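Local coordinates for protein cytochrome c XoxG (Methylobacterium extorquens, PDB 6ONQ) that binds a covalently attached heme c and probably carries electrons in lanthanide-dependent methanol oxidation, at residues D102-T107 with W171-P176; A111-L116 with R164-G169; L119-F124 with Y155-Y160. One frame throughout, in Å; residues are numbered along the deposited sequence.

Contact 1. Residues D102-T107 with W171-P176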
loop_
_atom_site.group_PDB
_atom_site.type_symbol
_atom_site.label_atom_id
_atom_site.label_comp_id
_atom_site.label_asym_id
_atom_site.label_seq_id
_atom_site.Cartn_x
_atom_site.Cartn_y
_atom_site.Cartn_z
ATOM N N ASP A 102 3.705 2.629 -10.588
ATOM C CA ASP A 102 4.053 1.538 -9.682
ATOM C C ASP A 102 5.039 1.964 -8.600
ATOM O O ASP A 102 5.765 1.125 -8.060
ATOM C CB ASP A 102 4.623 0.348 -10.461
ATOM C CG ASP A 102 3.627 -0.234 -11.441
ATOM O OD1 ASP A 102 2.793 -1.064 -11.005
ATOM O OD2 ASP A 102 3.679 0.143 -12.638
ATOM N N GLY A 103 5.089 3.255 -8.283
ATOM C CA GLY A 103 6.054 3.765 -7.329
ATOM C C GLY A 103 7.491 3.762 -7.804
ATOM O O GLY A 103 8.408 3.656 -6.980
ATOM N N MET A 104 7.718 3.891 -9.110
ATOM C CA MET A 104 9.055 3.754 -9.670
ATOM C C MET A 104 9.866 5.038 -9.619
ATOM O O MET A 104 11.084 4.984 -9.818
ATOM C CB MET A 104 8.974 3.262 -11.118
ATOM C CG MET A 104 8.701 1.780 -11.225
ATOM S SD MET A 104 9.823 0.829 -10.180
ATOM C CE MET A 104 11.264 0.680 -11.238
ATOM N N GLY A 105 9.238 6.177 -9.370
ATOM C CA GLY A 105 9.971 7.420 -9.292
ATOM C C GLY A 105 9.874 8.236 -10.572
ATOM O O GLY A 105 9.489 7.745 -11.642
ATOM N N SER A 106 10.239 9.512 -10.452
ATOM C CA SER A 106 10.154 10.445 -11.563
ATOM C C SER A 106 11.201 11.538 -11.400
ATOM O O SER A 106 11.918 11.607 -10.397
ATOM C CB SER A 106 8.756 11.050 -11.675
ATOM O OG SER A 106 8.750 12.115 -12.610
ATOM N N THR A 107 11.272 12.403 -12.412
ATOM C CA THR A 107 12.250 13.481 -12.432
ATOM C C THR A 107 12.055 14.457 -11.285
ATOM O O THR A 107 13.007 15.144 -10.899
ATOM C CB THR A 107 12.166 14.219 -13.767
ATOM O OG1 THR A 107 12.042 13.261 -14.825
ATOM C CG2 THR A 107 13.411 15.062 -14.000
ATOM N N TRP A 171 4.539 -7.584 -4.787
ATOM C CA TRP A 171 3.745 -7.271 -5.956
ATOM C C TRP A 171 4.654 -6.594 -6.959
ATOM O O TRP A 171 5.504 -5.785 -6.580
ATOM C CB TRP A 171 2.556 -6.363 -5.633
ATOM C CG TRP A 171 1.677 -6.146 -6.830
ATOM C CD1 TRP A 171 1.576 -5.010 -7.579
ATOM C CD2 TRP A 171 0.794 -7.101 -7.433
ATOM N NE1 TRP A 171 0.680 -5.196 -8.600
ATOM C CE2 TRP A 171 0.188 -6.473 -8.533
ATOM C CE3 TRP A 171 0.457 -8.426 -7.147
ATOM C CZ2 TRP A 171 -0.731 -7.121 -9.346
ATOM C CZ3 TRP A 171 -0.459 -9.067 -7.955
ATOM C CH2 TRP A 171 -1.045 -8.412 -9.037
ATOM N N GLY A 172 4.478 -6.929 -8.226
ATOM C CA GLY A 172 5.283 -6.374 -9.292
ATOM C C GLY A 172 4.731 -5.076 -9.834
ATOM O O GLY A 172 4.050 -4.315 -9.138
ATOM N N ARG A 173 5.031 -4.815 -11.098
ATOM C CA ARG A 173 4.574 -3.586 -11.749
ATOM C C ARG A 173 3.400 -3.847 -12.678
ATOM O O ARG A 173 3.357 -3.374 -13.814
ATOM C CB ARG A 173 5.719 -2.923 -12.498
ATOM C CG ARG A 173 6.992 -2.820 -11.704
ATOM C CD ARG A 173 7.990 -2.007 -12.480
ATOM N NE ARG A 173 7.297 -1.177 -13.457
ATOM C CZ ARG A 173 7.905 -0.371 -14.318
ATOM N NH1 ARG A 173 9.232 -0.286 -14.324
ATOM N NH2 ARG A 173 7.184 0.343 -15.173
ATOM N N ALA A 174 2.425 -4.597 -12.190
ATOM C CA ALA A 174 1.225 -4.915 -12.938
ATOM C C ALA A 174 0.017 -4.259 -12.285
ATOM O O ALA A 174 0.084 -3.749 -11.167
ATOM C CB ALA A 174 1.034 -6.432 -13.021
ATOM N N ARG A 175 -1.091 -4.264 -13.008
ATOM C CA ARG A 175 -2.302 -3.883 -12.294
ATOM C C ARG A 175 -2.920 -5.122 -11.648
ATOM O O ARG A 175 -2.930 -6.199 -12.257
ATOM C CB ARG A 175 -3.301 -3.232 -13.249
ATOM C CG ARG A 175 -4.715 -3.088 -12.716
ATOM C CD ARG A 175 -5.657 -2.646 -13.818
ATOM N NE ARG A 175 -5.618 -1.202 -14.041
ATOM C CZ ARG A 175 -6.391 -0.325 -13.401
ATOM N NH1 ARG A 175 -7.267 -0.740 -12.488
ATOM N NH2 ARG A 175 -6.285 0.968 -13.671
ATOM N N PRO A 176 -3.407 -5.032 -10.409
ATOM C CA PRO A 176 -4.010 -6.212 -9.772
ATOM C C PRO A 176 -5.261 -6.659 -10.515
ATOM O O PRO A 176 -6.134 -5.846 -10.827
ATOM C CB PRO A 176 -4.331 -5.728 -8.352
ATOM C CG PRO A 176 -3.415 -4.575 -8.128
ATOM C CD PRO A 176 -3.280 -3.907 -9.468
#

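Contact 2. Residues A111-L116 with R164-G169. With HEC (heme c), chain B.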
loop_
_atom_site.group_PDB
_atom_site.type_symbol
_atom_site.label_atom_id
_atom_site.label_comp_id
_atom_site.label_asym_id
_atom_site.label_seq_id
_atom_site.Cartn_x
_atom_site.Cartn_y
_atom_site.Cartn_z
ATOM N N ALA A 111 11.003 7.419 -5.427
ATOM C CA ALA A 111 10.393 6.151 -5.789
ATOM C C ALA A 111 9.854 5.506 -4.522
ATOM O O ALA A 111 10.605 4.914 -3.743
ATOM C CB ALA A 111 11.407 5.258 -6.489
ATOM N N LEU A 112 8.539 5.592 -4.337
ATOM C CA LEU A 112 7.915 5.126 -3.108
ATOM C C LEU A 112 8.032 3.622 -2.895
ATOM O O LEU A 112 7.785 3.159 -1.776
ATOM C CB LEU A 112 6.442 5.543 -3.084
ATOM C CG LEU A 112 6.238 7.053 -3.240
ATOM C CD1 LEU A 112 4.782 7.418 -3.064
ATOM C CD2 LEU A 112 7.123 7.851 -2.292
ATOM N N LYS A 113 8.391 2.835 -3.910
ATOM C CA LYS A 113 8.609 1.422 -3.613
ATOM C C LYS A 113 9.874 1.229 -2.792
ATOM O O LYS A 113 9.984 0.249 -2.053
ATOM C CB LYS A 113 8.668 0.581 -4.890
ATOM C CG LYS A 113 9.775 0.950 -5.855
ATOM C CD LYS A 113 10.350 -0.289 -6.523
ATOM C CE LYS A 113 11.846 -0.146 -6.773
ATOM N NZ LYS A 113 12.401 -1.316 -7.520
ATOM N N ASP A 114 10.831 2.154 -2.900
ATOM C CA ASP A 114 12.001 2.115 -2.034
ATOM C C ASP A 114 11.754 2.839 -0.715
ATOM O O ASP A 114 12.414 2.535 0.286
ATOM C CB ASP A 114 13.209 2.726 -2.748
ATOM C CG ASP A 114 13.758 1.825 -3.860
ATOM O OD1 ASP A 114 14.265 2.369 -4.870
ATOM O OD2 ASP A 114 13.685 0.577 -3.732
ATOM N N SER A 115 10.810 3.785 -0.704
ATOM C CA SER A 115 10.543 4.586 0.487
ATOM C C SER A 115 10.012 3.728 1.623
ATOM O O SER A 115 10.418 3.884 2.782
ATOM C CB SER A 115 9.539 5.696 0.158
ATOM O OG SER A 115 10.162 6.800 -0.477
ATOM N N LEU A 116 9.107 2.823 1.320
ATOM C CA LEU A 116 8.469 2.067 2.372
ATOM C C LEU A 116 9.291 0.894 2.831
ATOM O O LEU A 116 8.755 -0.012 3.478
ATOM C CB LEU A 116 7.082 1.637 1.916
ATOM C CG LEU A 116 6.240 2.864 2.247
ATOM C CD1 LEU A 116 4.920 2.836 1.592
ATOM C CD2 LEU A 116 6.069 2.977 3.747
ATOM N N ARG A 164 3.474 -0.800 0.456
ATOM C CA ARG A 164 4.203 -1.782 1.246
ATOM C C ARG A 164 4.442 -3.055 0.451
ATOM O O ARG A 164 5.530 -3.641 0.516
ATOM C CB ARG A 164 3.437 -2.104 2.521
ATOM C CG ARG A 164 4.304 -2.124 3.747
ATOM C CD ARG A 164 3.604 -2.791 4.910
ATOM N NE ARG A 164 4.600 -3.332 5.823
ATOM C CZ ARG A 164 4.371 -3.678 7.082
ATOM N NH1 ARG A 164 3.160 -3.546 7.605
ATOM N NH2 ARG A 164 5.368 -4.156 7.814
ATOM N N ALA A 165 3.431 -3.509 -0.292
ATOM C CA ALA A 165 3.603 -4.697 -1.123
ATOM C C ALA A 165 4.630 -4.468 -2.219
ATOM O O ALA A 165 5.343 -5.402 -2.605
ATOM C CB ALA A 165 2.267 -5.120 -1.725
ATOM N N ARG A 166 4.726 -3.240 -2.728
ATOM C CA ARG A 166 5.786 -2.924 -3.679
ATOM C C ARG A 166 7.150 -2.994 -3.011
ATOM O O ARG A 166 8.087 -3.596 -3.545
ATOM C CB ARG A 166 5.552 -1.543 -4.291
ATOM C CG ARG A 166 4.258 -1.438 -5.105
ATOM C CD ARG A 166 4.371 -2.136 -6.460
ATOM N NE ARG A 166 5.409 -1.523 -7.279
ATOM C CZ ARG A 166 6.488 -2.160 -7.727
ATOM N NH1 ARG A 166 6.681 -3.449 -7.451
ATOM N NH2 ARG A 166 7.379 -1.501 -8.449
ATOM N N ALA A 167 7.270 -2.399 -1.824
ATOM C CA ALA A 167 8.554 -2.339 -1.137
ATOM C C ALA A 167 9.060 -3.723 -0.773
ATOM O O ALA A 167 10.273 -3.962 -0.775
ATOM C CB ALA A 167 8.433 -1.469 0.111
ATOM N N ALA A 168 8.154 -4.640 -0.451
ATOM C CA ALA A 168 8.541 -6.007 -0.140
ATOM C C ALA A 168 8.818 -6.836 -1.386
ATOM O O ALA A 168 9.219 -8.001 -1.261
ATOM C CB ALA A 168 7.449 -6.677 0.695
ATOM N N GLY A 169 8.614 -6.272 -2.575
ATOM C CA GLY A 169 8.671 -7.071 -3.780
ATOM C C GLY A 169 7.602 -8.135 -3.869
ATOM O O GLY A 169 7.715 -9.045 -4.693
HETATM FE FE HEC B . 4.618 12.661 -2.613
HETATM C CHA HEC B . 7.709 12.763 -1.087
HETATM C CHB HEC B . 3.880 9.897 -0.865
HETATM C CHC HEC B . 1.476 12.599 -4.011
HETATM C CHD HEC B . 5.582 15.107 -4.798
HETATM N NA HEC B . 5.631 11.531 -1.276
HETATM C C1A HEC B . 6.850 11.767 -0.689
HETATM C C2A HEC B . 7.033 10.815 0.396
HETATM C C3A HEC B . 5.963 10.035 0.440
HETATM C C4A HEC B . 5.079 10.474 -0.597
HETATM C CMA HEC B . 5.661 8.857 1.386
HETATM C CAA HEC B . 8.258 10.709 1.315
HETATM C CBA HEC B . 9.392 10.173 0.453
HETATM C CGA HEC B . 10.587 9.803 1.280
HETATM O O1A HEC B . 11.017 10.617 2.137
HETATM O O2A HEC B . 11.115 8.690 1.057
HETATM N NB HEC B . 2.982 11.502 -2.486
HETATM C C1B HEC B . 2.917 10.387 -1.687
HETATM C C2B HEC B . 1.630 9.767 -1.831
HETATM C C3B HEC B . 0.921 10.486 -2.686
HETATM C C4B HEC B . 1.764 11.593 -3.131
HETATM C CMB HEC B . 1.133 8.509 -1.098
HETATM C CAB HEC B . -0.534 10.066 -3.033
HETATM C CBB HEC B . -1.440 10.924 -3.456
HETATM N NC HEC B . 3.715 13.660 -4.162
HETATM C C1C HEC B . 2.380 13.523 -4.511
HETATM C C2C HEC B . 2.099 14.536 -5.505
HETATM C C3C HEC B . 3.216 15.233 -5.747
HETATM C C4C HEC B . 4.268 14.698 -4.893
HETATM C CMC HEC B . 0.740 14.766 -6.205
HETATM C CAC HEC B . 3.275 16.405 -6.770
HETATM C CBC HEC B . 4.348 16.584 -7.534
HETATM N ND HEC B . 6.320 13.706 -2.895
HETATM C C1D HEC B . 6.502 14.707 -3.838
HETATM C C2D HEC B . 7.828 15.267 -3.627
HETATM C C3D HEC B . 8.400 14.628 -2.603
HETATM C C4D HEC B . 7.471 13.627 -2.128
HETATM C CMD HEC B . 8.485 16.409 -4.425
HETATM C CAD HEC B . 9.812 14.888 -2.046
HETATM C CBD HEC B . 9.791 15.865 -0.874
HETATM C CGD HEC B . 11.202 16.048 -0.368
HETATM O O1D HEC B . 12.157 15.755 -1.129
HETATM O O2D HEC B . 11.384 16.491 0.790
#

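Contact 3. Residues L119-F124 with Y155-Y160. With HEC (heme c), chain B.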
loop_
_atom_site.group_PDB
_atom_site.type_symbol
_atom_site.label_atom_id
_atom_site.label_comp_id
_atom_site.label_asym_id
_atom_site.label_seq_id
_atom_site.Cartn_x
_atom_site.Cartn_y
_atom_site.Cartn_z
ATOM N N LEU A 119 10.419 3.958 5.870
ATOM C CA LEU A 119 9.367 4.703 6.551
ATOM C C LEU A 119 8.399 3.779 7.277
ATOM O O LEU A 119 7.853 2.843 6.681
ATOM C CB LEU A 119 8.593 5.549 5.550
ATOM C CG LEU A 119 9.341 6.659 4.835
ATOM C CD1 LEU A 119 8.361 7.346 3.926
ATOM C CD2 LEU A 119 9.955 7.642 5.816
ATOM N N SER A 120 8.152 4.075 8.555
ATOM C CA SER A 120 7.140 3.351 9.308
ATOM C C SER A 120 5.747 3.780 8.856
ATOM O O SER A 120 5.575 4.708 8.061
ATOM C CB SER A 120 7.307 3.577 10.811
ATOM O OG SER A 120 7.209 4.944 11.166
ATOM N N TYR A 121 4.735 3.087 9.376
ATOM C CA TYR A 121 3.370 3.435 9.004
ATOM C C TYR A 121 3.037 4.870 9.402
ATOM O O TYR A 121 2.417 5.607 8.631
ATOM C CB TYR A 121 2.383 2.462 9.639
ATOM C CG TYR A 121 0.971 2.958 9.568
ATOM C CD1 TYR A 121 0.323 3.051 8.348
ATOM C CD2 TYR A 121 0.284 3.354 10.717
ATOM C CE1 TYR A 121 -0.980 3.521 8.259
ATOM C CE2 TYR A 121 -1.029 3.826 10.641
ATOM C CZ TYR A 121 -1.652 3.907 9.403
ATOM O OH TYR A 121 -2.944 4.374 9.286
ATOM N N GLU A 122 3.455 5.293 10.595
ATOM C CA GLU A 122 3.057 6.613 11.064
ATOM C C GLU A 122 3.900 7.711 10.440
ATOM O O GLU A 122 3.427 8.848 10.316
ATOM C CB GLU A 122 3.131 6.676 12.593
ATOM C CG GLU A 122 2.335 5.583 13.297
ATOM C CD GLU A 122 0.846 5.930 13.492
ATOM O OE1 GLU A 122 0.202 5.294 14.369
ATOM O OE2 GLU A 122 0.321 6.824 12.773
ATOM N N GLU A 123 5.147 7.405 10.071
ATOM C CA GLU A 123 5.948 8.364 9.315
ATOM C C GLU A 123 5.310 8.634 7.964
ATOM O O GLU A 123 5.252 9.781 7.504
ATOM C CB GLU A 123 7.373 7.841 9.127
ATOM C CG GLU A 123 8.377 8.320 10.163
ATOM C CD GLU A 123 9.748 7.647 10.042
ATOM O OE1 GLU A 123 9.822 6.467 9.608
ATOM O OE2 GLU A 123 10.753 8.307 10.398
ATOM N N PHE A 124 4.828 7.578 7.312
ATOM C CA PHE A 124 4.133 7.727 6.045
ATOM C C PHE A 124 2.864 8.549 6.213
ATOM O O PHE A 124 2.602 9.471 5.436
ATOM C CB PHE A 124 3.826 6.343 5.479
ATOM C CG PHE A 124 2.904 6.356 4.305
ATOM C CD1 PHE A 124 3.406 6.464 3.020
ATOM C CD2 PHE A 124 1.541 6.236 4.481
ATOM C CE1 PHE A 124 2.564 6.467 1.945
ATOM C CE2 PHE A 124 0.695 6.244 3.409
ATOM C CZ PHE A 124 1.198 6.352 2.143
ATOM N N TYR A 155 -8.253 6.949 2.127
ATOM C CA TYR A 155 -7.640 5.766 1.549
ATOM C C TYR A 155 -6.160 5.691 1.887
ATOM O O TYR A 155 -5.389 5.069 1.154
ATOM C CB TYR A 155 -7.878 5.751 0.040
ATOM C CG TYR A 155 -9.348 5.888 -0.276
ATOM C CD1 TYR A 155 -10.200 4.795 -0.182
ATOM C CD2 TYR A 155 -9.895 7.117 -0.624
ATOM C CE1 TYR A 155 -11.545 4.915 -0.451
ATOM C CE2 TYR A 155 -11.241 7.245 -0.896
ATOM C CZ TYR A 155 -12.062 6.142 -0.807
ATOM O OH TYR A 155 -13.406 6.270 -1.080
ATOM N N ALA A 156 -5.764 6.308 3.004
ATOM C CA ALA A 156 -4.366 6.308 3.425
ATOM C C ALA A 156 -3.859 4.899 3.698
ATOM O O ALA A 156 -2.737 4.552 3.317
ATOM C CB ALA A 156 -4.206 7.172 4.671
ATOM N N ASN A 157 -4.670 4.073 4.366
ATOM C CA ASN A 157 -4.275 2.687 4.595
ATOM C C ASN A 157 -4.161 1.923 3.285
ATOM O O ASN A 157 -3.281 1.070 3.130
ATOM C CB ASN A 157 -5.274 2.003 5.524
ATOM C CG ASN A 157 -5.213 2.540 6.939
ATOM O OD1 ASN A 157 -4.293 3.279 7.301
ATOM N ND2 ASN A 157 -6.191 2.159 7.754
ATOM N N ASP A 158 -5.048 2.202 2.334
ATOM C CA ASP A 158 -4.954 1.556 1.033
ATOM C C ASP A 158 -3.629 1.892 0.354
ATOM O O ASP A 158 -2.932 1.007 -0.156
ATOM C CB ASP A 158 -6.136 1.981 0.167
ATOM C CG ASP A 158 -7.476 1.792 0.870
ATOM O OD1 ASP A 158 -7.581 2.112 2.079
ATOM O OD2 ASP A 158 -8.432 1.330 0.203
ATOM N N LEU A 159 -3.251 3.166 0.364
ATOM C CA LEU A 159 -1.991 3.551 -0.258
ATOM C C LEU A 159 -0.804 2.910 0.448
ATOM O O LEU A 159 0.138 2.448 -0.209
ATOM C CB LEU A 159 -1.868 5.070 -0.268
ATOM C CG LEU A 159 -2.931 5.718 -1.162
ATOM C CD1 LEU A 159 -3.211 7.158 -0.757
ATOM C CD2 LEU A 159 -2.497 5.631 -2.616
ATOM N N TYR A 160 -0.845 2.851 1.789
ATOM C CA TYR A 160 0.237 2.237 2.556
ATOM C C TYR A 160 0.385 0.763 2.215
ATOM O O TYR A 160 1.489 0.286 1.929
ATOM C CB TYR A 160 -0.010 2.412 4.053
ATOM C CG TYR A 160 1.088 1.816 4.903
ATOM C CD1 TYR A 160 2.352 2.397 4.945
ATOM C CD2 TYR A 160 0.874 0.658 5.649
ATOM C CE1 TYR A 160 3.368 1.849 5.709
ATOM C CE2 TYR A 160 1.890 0.103 6.422
ATOM C CZ TYR A 160 3.133 0.708 6.443
ATOM O OH TYR A 160 4.152 0.179 7.199
HETATM FE FE HEC B . 4.618 12.661 -2.613
HETATM C CHA HEC B . 7.709 12.763 -1.087
HETATM C CHB HEC B . 3.880 9.897 -0.865
HETATM C CHC HEC B . 1.476 12.599 -4.011
HETATM C CHD HEC B . 5.582 15.107 -4.798
HETATM N NA HEC B . 5.631 11.531 -1.276
HETATM C C1A HEC B . 6.850 11.767 -0.689
HETATM C C2A HEC B . 7.033 10.815 0.396
HETATM C C3A HEC B . 5.963 10.035 0.440
HETATM C C4A HEC B . 5.079 10.474 -0.597
HETATM C CMA HEC B . 5.661 8.857 1.386
HETATM C CAA HEC B . 8.258 10.709 1.315
HETATM C CBA HEC B . 9.392 10.173 0.453
HETATM C CGA HEC B . 10.587 9.803 1.280
HETATM O O1A HEC B . 11.017 10.617 2.137
HETATM O O2A HEC B . 11.115 8.690 1.057
HETATM N NB HEC B . 2.982 11.502 -2.486
HETATM C C1B HEC B . 2.917 10.387 -1.687
HETATM C C2B HEC B . 1.630 9.767 -1.831
HETATM C C3B HEC B . 0.921 10.486 -2.686
HETATM C C4B HEC B . 1.764 11.593 -3.131
HETATM C CMB HEC B . 1.133 8.509 -1.098
HETATM C CAB HEC B . -0.534 10.066 -3.033
HETATM C CBB HEC B . -1.440 10.924 -3.456
HETATM N NC HEC B . 3.715 13.660 -4.162
HETATM C C1C HEC B . 2.380 13.523 -4.511
HETATM C C2C HEC B . 2.099 14.536 -5.505
HETATM C C3C HEC B . 3.216 15.233 -5.747
HETATM C C4C HEC B . 4.268 14.698 -4.893
HETATM C CMC HEC B . 0.740 14.766 -6.205
HETATM C CAC HEC B . 3.275 16.405 -6.770
HETATM C CBC HEC B . 4.348 16.584 -7.534
HETATM N ND HEC B . 6.320 13.706 -2.895
HETATM C C1D HEC B . 6.502 14.707 -3.838
HETATM C C2D HEC B . 7.828 15.267 -3.627
HETATM C C3D HEC B . 8.400 14.628 -2.603
HETATM C C4D HEC B . 7.471 13.627 -2.128
HETATM C CMD HEC B . 8.485 16.409 -4.425
HETATM C CAD HEC B . 9.812 14.888 -2.046
HETATM C CBD HEC B . 9.791 15.865 -0.874
HETATM C CGD HEC B . 11.202 16.048 -0.368
HETATM O O1D HEC B . 12.157 15.755 -1.129
HETATM O O2D HEC B . 11.384 16.491 0.790
#

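Contact 1. Residues D102-T107 with W171-P176
Asp102 meets Arg173 where two surface loops come together, with their CA atoms 5.5 Å apart. The Asp102 side chain leans toward the other loop, and its CG lies anti to the carbonyl carbon (chi1 -62°). This lays the carboxylate against the backbone and CB of Arg173: Asp102 OD1 lies beside Arg173 CA, and Asp102 CG is 3.6 Å from Arg173 CB. Asp102 OD2 forms a long salt bridge with Arg173 NE, at 3.9 Å, so the attraction is probably loose. The carboxylate and guanidinium planes are turned 44° apart, and the two side chains cross at about a right angle. The backbone of Asp102 has a firmer partner, since its O accepts a hydrogen bond from Arg166 of helix 156-167.

The loop 102-107 follows helix 96-99, which carries the axial heme ligand His99, in a c-type cytochrome domain. The loop 171-176 follows helix 156-167, a few residues after its end. Gly103 adopts a positive phi and turns the chain between the two touching residues.

Met104 comes next and covers one face of the Arg173 guanidinium. Its CG sits above that plane, offset toward the rim, and is 3.8 Å from Arg173 NH1. The Met104 chain is bent at chi2 and chi3, which folds SD back to 4.1 Å from Arg173 CD. Met104 CE also touches Arg173 NH1. Within 171-176, Trp171 NE1 donates to Ala174 O at 3.0 Å, a bond that helps to fix the course of this loop. The donor stands above the carbonyl plane of Ala174, while that oxygen lies close to the indole plane.

Contact 2. Residues A111-L116 with R164-G169
Lys113 and Arg166 run obliquely across one another, with their CB atoms 3.8 Å apart. Lys113 CB lies over one face of the Arg166 guanidinium, and Lys113 CD comes within 3.7 Å of Arg166 NH2. The Lys113 CG sits between its backbone N and carbonyl carbon (chi1 61°), and further bends lead the amine away to a salt bridge with Glu43. Arg166 is bent at chi2 and chi3. Its NH1 gives a hydrogen bond to the backbone oxygen of Trp171. This bond helps to hold the guanidinium in place beside the lysine.

Ala167 faces the middle of the other helix. Its small side chain lets the backbones approach closely: the CA atoms of Lys113 and Ala167 are 4.5 Å apart. Ala167 CA makes a CA-H...O contact of 3.1 Å with Lys113 O. Here the helix 112-118 packs on the C-terminal turn of helix 156-167, within the c-type cytochrome fold. That turn ends in a Schellman motif at Gly169.

Leu116 CB meets Ala167 CB at 3.8 Å, and Leu116 CD1 reaches toward the backbone N of Arg164. The CB of Arg164 points away from helix 112-118, and its guanidinium forms a salt bridge with Asp64. Helix 112-118 also serves the heme: Ser115 OG donates to heme O2A at 2.6 Å, and Leu112 CD1 lies 3.4 Å from heme CHB.

Contact 3. Residues L119-F124 with Y155-Y160
Tyr121 OH donates a hydrogen bond to Asn157 OD1 at 2.6 Å. The hydroxyl oxygen lies in the carbonyl plane of the amide, with a C=O...donor angle of 148°. This bond ties the first turn of helix 121-130 to the first turn of helix 156-167, two helices of the c-type cytochrome domain. Between them lies an aromatic cluster of Tyr121, Phe124 and Tyr160.

Tyr121 and Tyr160 form a T-shaped pair. The edge of Tyr121 points at the face of Tyr160, with ring centroids 5.0 Å apart and planes at 70°. Tyr121 CD1 stands over the centre of the Tyr160 ring. Tyr121 CB covers the same ring in a CH-pi contact, 4.2 Å from its centroid. In Tyr160 the CG is anti to the backbone N (chi1 -179°), which extends the ring across to helix 121-130.

Phe124 packs obliquely on Tyr160, and its CE2 is 3.9 Å from Tyr160 CB. Leu159 CB sits at the edge of the Phe124 ring, near its plane. Leu159 also touches Cys95, which is bonded covalently to the heme. Phe124 sits between helix 156-167 and the heme, for its CE1 and CZ also lie against the heme methyl CMB.

The start of helix 121-130 is closed by a capping box. Ser120 N donates to Glu123 OE1 at 3.1 Å, through the anti lone pair of that oxygen, and the return bond from Glu123 N to Ser120 OG is weak. On its heme side, Phe124 CD1 rests 3.7 Å from the heme methyl CMA.

Contacts 2 and 3 both use helix 156-167, contact 3 at its start and contact 2 at its end. Their centres are about 11 Å apart, and they join where Leu116 CD2 packs on Tyr160 CE1 at 3.5 Å. Contact 1 lies just past the end of the same helix, about 9 Å between centres from contact 2 and about 17 Å from contact 3. Arg166 links contacts 1 and 2. Along the chain the pairings are concentric: contact 3 is innermost, contact 2 encloses it and contact 1 encloses both. Helices 121-130 and 112-118 pack along helix 156-167, and both contribute side chains that line the heme.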